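Local atomic coordinates of MmeI (Methylophilus methylotrophus, PDB entry 5HR4), a protein that probably methylates adenine in DNA with S-adenosyl-L-methionine as donor, and is a restriction-modification enzyme seen here bound to DNA. Residues 639-644 against 736-741; 747-752 against 760-765. All coordinates share one frame; numbering follows the deposited sequence.

Contact 1. Residues 639-644 against 736-741. With nucleotides of chain B.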
loop_
_atom_site.group_PDB
_atom_site.type_symbol
_atom_site.label_atom_id
_atom_site.label_comp_id
_atom_site.label_asym_id
_atom_site.label_seq_id
_atom_site.Cartn_x
_atom_site.Cartn_y
_atom_site.Cartn_z
ATOM N N SER A 639 27.104 15.287 -18.119
ATOM C CA SER A 639 26.717 14.138 -17.308
ATOM C C SER A 639 26.509 14.533 -15.849
ATOM O O SER A 639 27.134 15.464 -15.336
ATOM C CB SER A 639 27.781 13.048 -17.387
ATOM O OG SER A 639 28.045 12.710 -18.729
ATOM N N MET A 640 25.615 13.809 -15.183
ATOM C CA MET A 640 25.319 13.994 -13.770
ATOM C C MET A 640 25.813 12.788 -12.975
ATOM O O MET A 640 25.862 11.662 -13.482
ATOM C CB MET A 640 23.813 14.194 -13.546
ATOM C CG MET A 640 23.393 14.349 -12.093
ATOM S SD MET A 640 21.651 14.747 -11.938
ATOM C CE MET A 640 21.634 16.380 -12.680
ATOM N N ARG A 641 26.159 13.027 -11.712
ATOM C CA ARG A 641 26.806 12.032 -10.880
ATOM C C ARG A 641 26.084 11.881 -9.546
ATOM O O ARG A 641 25.431 12.808 -9.059
ATOM C CB ARG A 641 28.271 12.408 -10.654
ATOM C CG ARG A 641 29.030 12.589 -11.949
ATOM C CD ARG A 641 29.651 11.284 -12.380
ATOM N NE ARG A 641 30.703 10.946 -11.428
ATOM C CZ ARG A 641 31.353 9.795 -11.384
ATOM N NH1 ARG A 641 31.074 8.829 -12.246
ATOM N NH2 ARG A 641 32.283 9.624 -10.465
ATOM N N TYR A 642 26.230 10.692 -8.960
ATOM C CA TYR A 642 25.625 10.327 -7.685
ATOM C C TYR A 642 26.583 10.670 -6.545
ATOM O O TYR A 642 27.792 10.434 -6.645
ATOM C CB TYR A 642 25.302 8.824 -7.700
ATOM C CG TYR A 642 24.438 8.284 -6.569
ATOM C CD1 TYR A 642 23.201 8.842 -6.294
ATOM C CD2 TYR A 642 24.841 7.188 -5.811
ATOM C CE1 TYR A 642 22.396 8.354 -5.282
ATOM C CE2 TYR A 642 24.045 6.694 -4.788
ATOM C CZ TYR A 642 22.815 7.278 -4.531
ATOM O OH TYR A 642 21.976 6.808 -3.525
ATOM N N GLY A 643 26.044 11.222 -5.461
ATOM C CA GLY A 643 26.865 11.589 -4.319
ATOM C C GLY A 643 27.555 10.384 -3.681
ATOM O O GLY A 643 27.207 9.223 -3.915
ATOM N N ASN A 644 28.561 10.688 -2.845
ATOM C CA ASN A 644 29.350 9.654 -2.179
ATOM C C ASN A 644 28.530 8.959 -1.098
ATOM O O ASN A 644 27.907 9.617 -0.262
ATOM C CB ASN A 644 30.619 10.245 -1.546
ATOM C CG ASN A 644 31.216 11.378 -2.358
ATOM O OD1 ASN A 644 31.991 11.161 -3.294
ATOM N ND2 ASN A 644 30.865 12.605 -1.991
ATOM N N PHE A 736 35.060 5.714 1.735
ATOM C CA PHE A 736 33.624 5.560 1.575
ATOM C C PHE A 736 33.350 4.361 0.675
ATOM O O PHE A 736 34.174 3.991 -0.168
ATOM C CB PHE A 736 32.992 6.833 0.970
ATOM C CG PHE A 736 32.693 7.940 1.970
ATOM C CD1 PHE A 736 33.355 8.020 3.184
ATOM C CD2 PHE A 736 31.740 8.913 1.674
ATOM C CE1 PHE A 736 33.078 9.045 4.086
ATOM C CE2 PHE A 736 31.455 9.949 2.574
ATOM C CZ PHE A 736 32.124 10.005 3.785
ATOM N N PHE A 737 32.177 3.757 0.859
ATOM C CA PHE A 737 31.781 2.622 0.035
ATOM C C PHE A 737 31.728 2.984 -1.446
ATOM O O PHE A 737 32.275 2.265 -2.286
ATOM C CB PHE A 737 30.438 2.094 0.516
ATOM C CG PHE A 737 29.833 1.077 -0.388
ATOM C CD1 PHE A 737 28.864 1.441 -1.301
ATOM C CD2 PHE A 737 30.207 -0.255 -0.305
ATOM C CE1 PHE A 737 28.288 0.500 -2.126
ATOM C CE2 PHE A 737 29.633 -1.216 -1.139
ATOM C CZ PHE A 737 28.673 -0.839 -2.044
ATOM N N TYR A 738 31.030 4.061 -1.804
ATOM C CA TYR A 738 31.093 4.588 -3.160
ATOM C C TYR A 738 31.601 6.019 -3.099
ATOM O O TYR A 738 31.112 6.818 -2.296
ATOM C CB TYR A 738 29.739 4.529 -3.860
ATOM C CG TYR A 738 29.746 5.107 -5.267
ATOM C CD1 TYR A 738 30.461 4.490 -6.288
ATOM C CD2 TYR A 738 29.025 6.268 -5.574
ATOM C CE1 TYR A 738 30.466 5.011 -7.580
ATOM C CE2 TYR A 738 29.019 6.806 -6.870
ATOM C CZ TYR A 738 29.736 6.165 -7.864
ATOM O OH TYR A 738 29.754 6.676 -9.140
ATOM N N ILE A 739 32.598 6.324 -3.926
ATOM C CA ILE A 739 33.262 7.622 -3.946
ATOM C C ILE A 739 33.096 8.208 -5.339
ATOM O O ILE A 739 33.369 7.535 -6.342
ATOM C CB ILE A 739 34.757 7.526 -3.567
ATOM C CG1 ILE A 739 34.935 7.148 -2.094
ATOM C CG2 ILE A 739 35.458 8.840 -3.805
ATOM C CD1 ILE A 739 36.368 7.298 -1.595
ATOM N N SER A 740 32.630 9.451 -5.399
ATOM C CA SER A 740 32.421 10.138 -6.658
ATOM C C SER A 740 32.972 11.547 -6.667
ATOM O O SER A 740 33.052 12.138 -7.747
ATOM C CB SER A 740 30.926 10.197 -6.995
ATOM O OG SER A 740 30.205 10.770 -5.920
ATOM N N GLN A 741 33.356 12.096 -5.507
ATOM C CA GLN A 741 33.847 13.457 -5.310
ATOM C C GLN A 741 34.581 13.995 -6.530
ATOM O O GLN A 741 35.501 13.348 -7.038
ATOM C CB GLN A 741 34.772 13.510 -4.092
ATOM C CG GLN A 741 35.162 14.904 -3.659
ATOM C CD GLN A 741 33.956 15.734 -3.290
ATOM O OE1 GLN A 741 32.877 15.196 -3.042
ATOM N NE2 GLN A 741 34.124 17.054 -3.266
ATOM P P DT B 3 24.548 6.394 -11.313
ATOM O OP1 DT B 3 23.314 6.348 -12.137
ATOM O OP2 DT B 3 25.597 7.324 -11.775
ATOM O "O5'" DT B 3 24.194 6.658 -9.758
ATOM C "C5'" DT B 3 22.853 6.483 -9.230
ATOM C "C4'" DT B 3 22.337 5.066 -9.400
ATOM O "O4'" DT B 3 23.215 4.115 -8.716
ATOM C "C3'" DT B 3 20.940 4.824 -8.813
ATOM O "O3'" DT B 3 20.221 3.913 -9.633
ATOM C "C2'" DT B 3 21.272 4.177 -7.468
ATOM C "C1'" DT B 3 22.415 3.285 -7.896
ATOM N N1 DT B 3 23.235 2.776 -6.783
ATOM C C2 DT B 3 22.878 1.601 -6.162
ATOM O O2 DT B 3 21.896 0.960 -6.468
ATOM N N3 DT B 3 23.716 1.205 -5.156
ATOM C C4 DT B 3 24.871 1.842 -4.726
ATOM O O4 DT B 3 25.562 1.405 -3.809
ATOM C C5 DT B 3 25.196 3.061 -5.426
ATOM C C7 DT B 3 26.408 3.850 -5.042
ATOM C C6 DT B 3 24.372 3.463 -6.412
ATOM P P DA B 2 30.942 4.970 -11.904
ATOM O OP1 DA B 2 31.053 5.182 -13.366
ATOM O OP2 DA B 2 31.321 6.081 -10.997
ATOM O "O5'" DA B 2 29.449 4.529 -11.456
ATOM C "C5'" DA B 2 28.575 3.834 -12.372
ATOM C "C4'" DA B 2 27.178 3.609 -11.778
ATOM O "O4'" DA B 2 27.162 2.434 -10.921
ATOM C "C3'" DA B 2 26.591 4.756 -10.930
ATOM O "O3'" DA B 2 25.220 4.932 -11.290
ATOM C "C2'" DA B 2 26.714 4.207 -9.505
ATOM C "C1'" DA B 2 26.407 2.747 -9.774
ATOM N N9 DA B 2 26.745 1.813 -8.694
ATOM C C8 DA B 2 27.838 1.834 -7.868
ATOM N N7 DA B 2 27.857 0.848 -6.999
ATOM C C5 DA B 2 26.699 0.127 -7.287
ATOM C C6 DA B 2 26.123 -1.044 -6.731
ATOM N N6 DA B 2 26.662 -1.729 -5.722
ATOM N N1 DA B 2 24.966 -1.485 -7.256
ATOM C C2 DA B 2 24.420 -0.808 -8.260
ATOM N N3 DA B 2 24.860 0.289 -8.863
ATOM C C4 DA B 2 26.013 0.709 -8.323
ATOM P P DC B 4 19.321 4.409 -10.859
ATOM O OP1 DC B 4 19.633 3.588 -12.053
ATOM O OP2 DC B 4 19.376 5.890 -10.926
ATOM O "O5'" DC B 4 17.869 4.004 -10.410
ATOM C "C5'" DC B 4 16.982 4.983 -9.882
ATOM C "C4'" DC B 4 16.013 4.283 -8.971
ATOM O "O4'" DC B 4 16.763 3.597 -7.945
ATOM C "C3'" DC B 4 14.976 5.150 -8.279
ATOM O "O3'" DC B 4 13.691 4.530 -8.457
ATOM C "C2'" DC B 4 15.435 5.167 -6.805
ATOM C "C1'" DC B 4 16.260 3.897 -6.670
ATOM N N1 DC B 4 17.451 4.009 -5.739
ATOM C C2 DC B 4 17.910 2.863 -5.075
ATOM O O2 DC B 4 17.314 1.794 -5.245
ATOM N N3 DC B 4 18.997 2.956 -4.262
ATOM C C4 DC B 4 19.615 4.122 -4.111
ATOM N N4 DC B 4 20.661 4.162 -3.288
ATOM C C5 DC B 4 19.168 5.308 -4.776
ATOM C C6 DC B 4 18.098 5.205 -5.582
#

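Contact 2. Residues 747-752 against 760-765. With nucleotides of chain C; nucleotides of chain B.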
loop_
_atom_site.group_PDB
_atom_site.type_symbol
_atom_site.label_atom_id
_atom_site.label_comp_id
_atom_site.label_asym_id
_atom_site.label_seq_id
_atom_site.Cartn_x
_atom_site.Cartn_y
_atom_site.Cartn_z
ATOM N N LEU A 747 27.393 21.699 -8.942
ATOM C CA LEU A 747 25.997 22.040 -8.694
ATOM C C LEU A 747 25.296 20.852 -8.047
ATOM O O LEU A 747 25.248 19.773 -8.635
ATOM C CB LEU A 747 25.309 22.425 -10.000
ATOM C CG LEU A 747 23.798 22.625 -9.991
ATOM C CD1 LEU A 747 23.444 23.849 -9.177
ATOM C CD2 LEU A 747 23.293 22.751 -11.424
ATOM N N LEU A 748 24.749 21.059 -6.852
ATOM C CA LEU A 748 24.143 20.007 -6.044
ATOM C C LEU A 748 22.624 20.011 -6.182
ATOM O O LEU A 748 21.991 21.066 -6.053
ATOM C CB LEU A 748 24.523 20.206 -4.578
ATOM C CG LEU A 748 24.226 19.073 -3.594
ATOM C CD1 LEU A 748 25.118 19.237 -2.380
ATOM C CD2 LEU A 748 22.762 19.066 -3.166
ATOM N N ILE A 749 22.037 18.832 -6.382
ATOM C CA ILE A 749 20.590 18.644 -6.435
ATOM C C ILE A 749 20.187 17.681 -5.324
ATOM O O ILE A 749 20.622 16.527 -5.326
ATOM C CB ILE A 749 20.113 18.094 -7.789
ATOM C CG1 ILE A 749 20.650 18.925 -8.964
ATOM C CG2 ILE A 749 18.591 18.014 -7.798
ATOM C CD1 ILE A 749 22.047 18.515 -9.457
ATOM N N PRO A 750 19.368 18.090 -4.360
ATOM C CA PRO A 750 18.937 17.158 -3.309
ATOM C C PRO A 750 18.104 16.013 -3.866
ATOM O O PRO A 750 17.327 16.182 -4.809
ATOM C CB PRO A 750 18.103 18.044 -2.377
ATOM C CG PRO A 750 18.694 19.408 -2.558
ATOM C CD PRO A 750 19.035 19.481 -4.027
ATOM N N GLU A 751 18.235 14.839 -3.240
ATOM C CA GLU A 751 17.582 13.660 -3.792
ATOM C C GLU A 751 16.110 13.574 -3.387
ATOM O O GLU A 751 15.244 13.358 -4.238
ATOM C CB GLU A 751 18.332 12.402 -3.369
ATOM C CG GLU A 751 17.924 11.150 -4.133
ATOM C CD GLU A 751 17.566 10.007 -3.207
ATOM O OE1 GLU A 751 17.038 10.284 -2.101
ATOM O OE2 GLU A 751 17.815 8.843 -3.581
ATOM N N THR A 752 15.805 13.765 -2.106
ATOM C CA THR A 752 14.472 13.539 -1.555
ATOM C C THR A 752 14.039 14.789 -0.804
ATOM O O THR A 752 14.723 15.202 0.139
ATOM C CB THR A 752 14.498 12.323 -0.630
ATOM O OG1 THR A 752 15.035 11.212 -1.357
ATOM C CG2 THR A 752 13.127 11.965 -0.112
ATOM N N ILE A 760 12.733 22.450 -6.923
ATOM C CA ILE A 760 13.673 21.761 -6.040
ATOM C C ILE A 760 14.828 22.704 -5.738
ATOM O O ILE A 760 15.551 23.103 -6.661
ATOM C CB ILE A 760 14.188 20.456 -6.656
ATOM C CG1 ILE A 760 13.060 19.451 -6.817
ATOM C CG2 ILE A 760 15.235 19.832 -5.760
ATOM C CD1 ILE A 760 13.541 18.099 -7.243
ATOM N N PRO A 761 15.035 23.093 -4.474
ATOM C CA PRO A 761 16.191 23.938 -4.130
ATOM C C PRO A 761 17.516 23.305 -4.509
ATOM O O PRO A 761 17.951 22.338 -3.879
ATOM C CB PRO A 761 16.088 24.088 -2.606
ATOM C CG PRO A 761 14.690 23.677 -2.265
ATOM C CD PRO A 761 14.264 22.690 -3.288
ATOM N N ILE A 762 18.168 23.846 -5.528
ATOM C CA ILE A 762 19.488 23.399 -5.940
ATOM C C ILE A 762 20.480 24.559 -5.771
ATOM O O ILE A 762 20.095 25.703 -5.564
ATOM C CB ILE A 762 19.462 22.888 -7.387
ATOM C CG1 ILE A 762 19.067 24.013 -8.327
ATOM C CG2 ILE A 762 18.446 21.768 -7.527
ATOM C CD1 ILE A 762 18.937 23.542 -9.725
ATOM N N GLY A 763 21.770 24.254 -5.839
ATOM C CA GLY A 763 22.722 25.345 -5.682
ATOM C C GLY A 763 24.149 24.898 -5.914
ATOM O O GLY A 763 24.422 23.720 -6.154
ATOM N N PHE A 764 25.069 25.861 -5.836
ATOM C CA PHE A 764 26.482 25.586 -6.052
ATOM C C PHE A 764 27.212 25.375 -4.733
ATOM O O PHE A 764 26.913 26.013 -3.719
ATOM C CB PHE A 764 27.161 26.710 -6.822
ATOM C CG PHE A 764 26.777 26.766 -8.262
ATOM C CD1 PHE A 764 27.383 25.933 -9.185
ATOM C CD2 PHE A 764 25.816 27.670 -8.703
ATOM C CE1 PHE A 764 27.032 25.998 -10.531
ATOM C CE2 PHE A 764 25.459 27.743 -10.043
ATOM C CZ PHE A 764 26.062 26.909 -10.956
ATOM N N VAL A 765 28.186 24.463 -4.766
ATOM C CA VAL A 765 28.909 24.021 -3.582
ATOM C C VAL A 765 30.402 23.950 -3.892
ATOM O O VAL A 765 30.805 23.599 -5.008
ATOM C CB VAL A 765 28.385 22.647 -3.102
ATOM C CG1 VAL A 765 28.902 22.340 -1.729
ATOM C CG2 VAL A 765 26.877 22.623 -3.098
ATOM P P DG C 6 13.019 18.536 3.460
ATOM O OP1 DG C 6 13.463 19.456 4.532
ATOM O OP2 DG C 6 12.564 19.064 2.142
ATOM O "O5'" DG C 6 14.074 17.366 3.103
ATOM C "C5'" DG C 6 15.286 17.257 3.762
ATOM C "C4'" DG C 6 15.533 15.830 4.232
ATOM O "O4'" DG C 6 14.320 15.201 4.676
ATOM C "C3'" DG C 6 16.184 14.873 3.236
ATOM O "O3'" DG C 6 17.208 14.253 3.923
ATOM C "C2'" DG C 6 15.082 13.874 2.919
ATOM C "C1'" DG C 6 14.291 13.867 4.218
ATOM N N9 DG C 6 12.891 13.542 4.032
ATOM C C8 DG C 6 11.929 14.397 3.549
ATOM N N7 DG C 6 10.749 13.866 3.499
ATOM C C5 DG C 6 10.929 12.576 3.983
ATOM C C6 DG C 6 9.990 11.543 4.165
ATOM O O6 DG C 6 8.784 11.561 3.920
ATOM N N1 DG C 6 10.574 10.394 4.676
ATOM C C2 DG C 6 11.906 10.258 4.987
ATOM N N2 DG C 6 12.276 9.068 5.479
ATOM N N3 DG C 6 12.807 11.228 4.826
ATOM C C4 DG C 6 12.247 12.355 4.315
ATOM P P DC B 5 12.333 5.155 -7.861
ATOM O OP1 DC B 5 11.233 4.762 -8.779
ATOM O OP2 DC B 5 12.560 6.548 -7.439
ATOM O "O5'" DC B 5 12.123 4.357 -6.505
ATOM C "C5'" DC B 5 12.013 2.967 -6.515
ATOM C "C4'" DC B 5 12.370 2.447 -5.149
ATOM O "O4'" DC B 5 13.724 2.790 -4.846
ATOM C "C3'" DC B 5 11.602 3.092 -4.019
ATOM O "O3'" DC B 5 10.363 2.459 -3.884
ATOM C "C2'" DC B 5 12.511 2.842 -2.807
ATOM C "C1'" DC B 5 13.892 2.650 -3.453
ATOM N N1 DC B 5 14.900 3.611 -3.027
ATOM C C2 DC B 5 15.999 3.156 -2.296
ATOM O O2 DC B 5 16.057 1.964 -1.997
ATOM N N3 DC B 5 16.954 4.038 -1.920
ATOM C C4 DC B 5 16.832 5.328 -2.267
ATOM N N4 DC B 5 17.796 6.181 -1.886
ATOM C C5 DC B 5 15.714 5.799 -3.021
ATOM C C6 DC B 5 14.789 4.910 -3.383
#

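Contact 1. Residues 639-644 against 736-741
With CG opposite the backbone N in both Tyr642 (chi1 -169°) and Tyr738 (chi1 178°), the two rings converge on the DNA, and Tyr738 CD2 arrives at the edge of the Tyr642 ring, 4.3 Å from its CD2. The methyl C7 of DT3 of chain B nestles against both rings, lying 3.6 Å from Tyr738 CG. Tyr642 also lays one ring face over the DT3 sugar, while its OH accepts a bond from N4 of DC4 of chain B at 3.0 Å. A leucine in its place would probably leave the N4 amine of DC4 of chain B without its hydroxyl acceptor and take the flat ring away from the DT3 sugar. Tyr738 OH donates to OP2 of DA2 of chain B, a charged phosphate that suits the weak bond from Arg641 NH1 as well. Behind the rings, Asn644 OD1 receives two backbone donors, Ser740 N at 2.8 Å (165° at the hydrogen) and Gln741 N at 2.8 Å, fixing the amide's rotation. Ser740, small enough to sit close, bonds through OG to Tyr642 O. Phe737 and Tyr738 form a classic beta bulge opposite Lys645, within a protein-DNA interface of the target recognition domain.

Contact 2. Residues 747-752 against 760-765
Leu748 and Gly763 form an antiparallel hydrogen-bonded pair, flanked by the non-hydrogen-bonded pair Leu747-Phe764, and the short strand segments run 122° apart in direction, well short of a flat antiparallel ladder. Leu748 N donates to Gly763 O at 2.8 Å, pointing almost straight at the carbonyl, and Gly763 N returns a bond to Leu748 O at 3.2 Å. Glycine suits this place because its backbone is almost fully extended and, with no side chain, it adds nothing to the face that carries Leu748 and Val765.

On one face of the sheet, Leu747 (CG anti to the backbone N, chi1 171°) sets its CD1 over the centre of the Phe764 ring, 4.2 Å from the centroid and 3° off the normal, a CH-pi contact. The same methyl approaches Ile762, and Phe786 and Leu789 of helix 783-790 pack on both Leu747 and Ile762. On the opposite face, Leu748 CB meets Val765 CG2 at 3.7 Å, and Phe682 touches both of these branched residues.

The two strands are neighbours in a four-stranded antiparallel sheet and make a beta hairpin with a long connection. Toward that connection the pairing gives way to apolar packing: Ile749 and Ile762 lie side by side, their CG2 methyls 3.8 Å apart, and Ile760 CG2 comes 4.2 Å from Pro750 CD. Proline fits at the end of the ladder because it has no N-H to offer, and its ring lies against the carbonyl of Pro761.

Beyond Pro750 the chain turns to the DNA. The Glu751 carboxylate takes a hydrogen bond on OE2 from N4 of DC5 of chain B at 3.2 Å, an acceptor well matched to a cytosine amine, and Thr752 packs against the sugar of DG6 of chain C.

In the fold
Residues 639-644 supply the short edge strand 641-642, and contact 1 closes only after 91 further residues, an excursion of helices and loops that also supplies three strands of a second sheet. It ties that edge strand to the loop between helix 724-729 and strand 746-750. Contact 2 then closes a far smaller loop of 7 residues, pairing strands 746-750 and 763-765, so the two lie in series, without nesting. Strands 641-642 and 763-765 are the outermost of one four-stranded sheet, with 775-779 and 746-750 between them. The contacts meet where Met640 CE packs 3.9 Å from Ile749 CD1. Contact 1 meets nucleotides 2 to 4 of chain B, contact 2 the next, DC5, and DG6 of chain C.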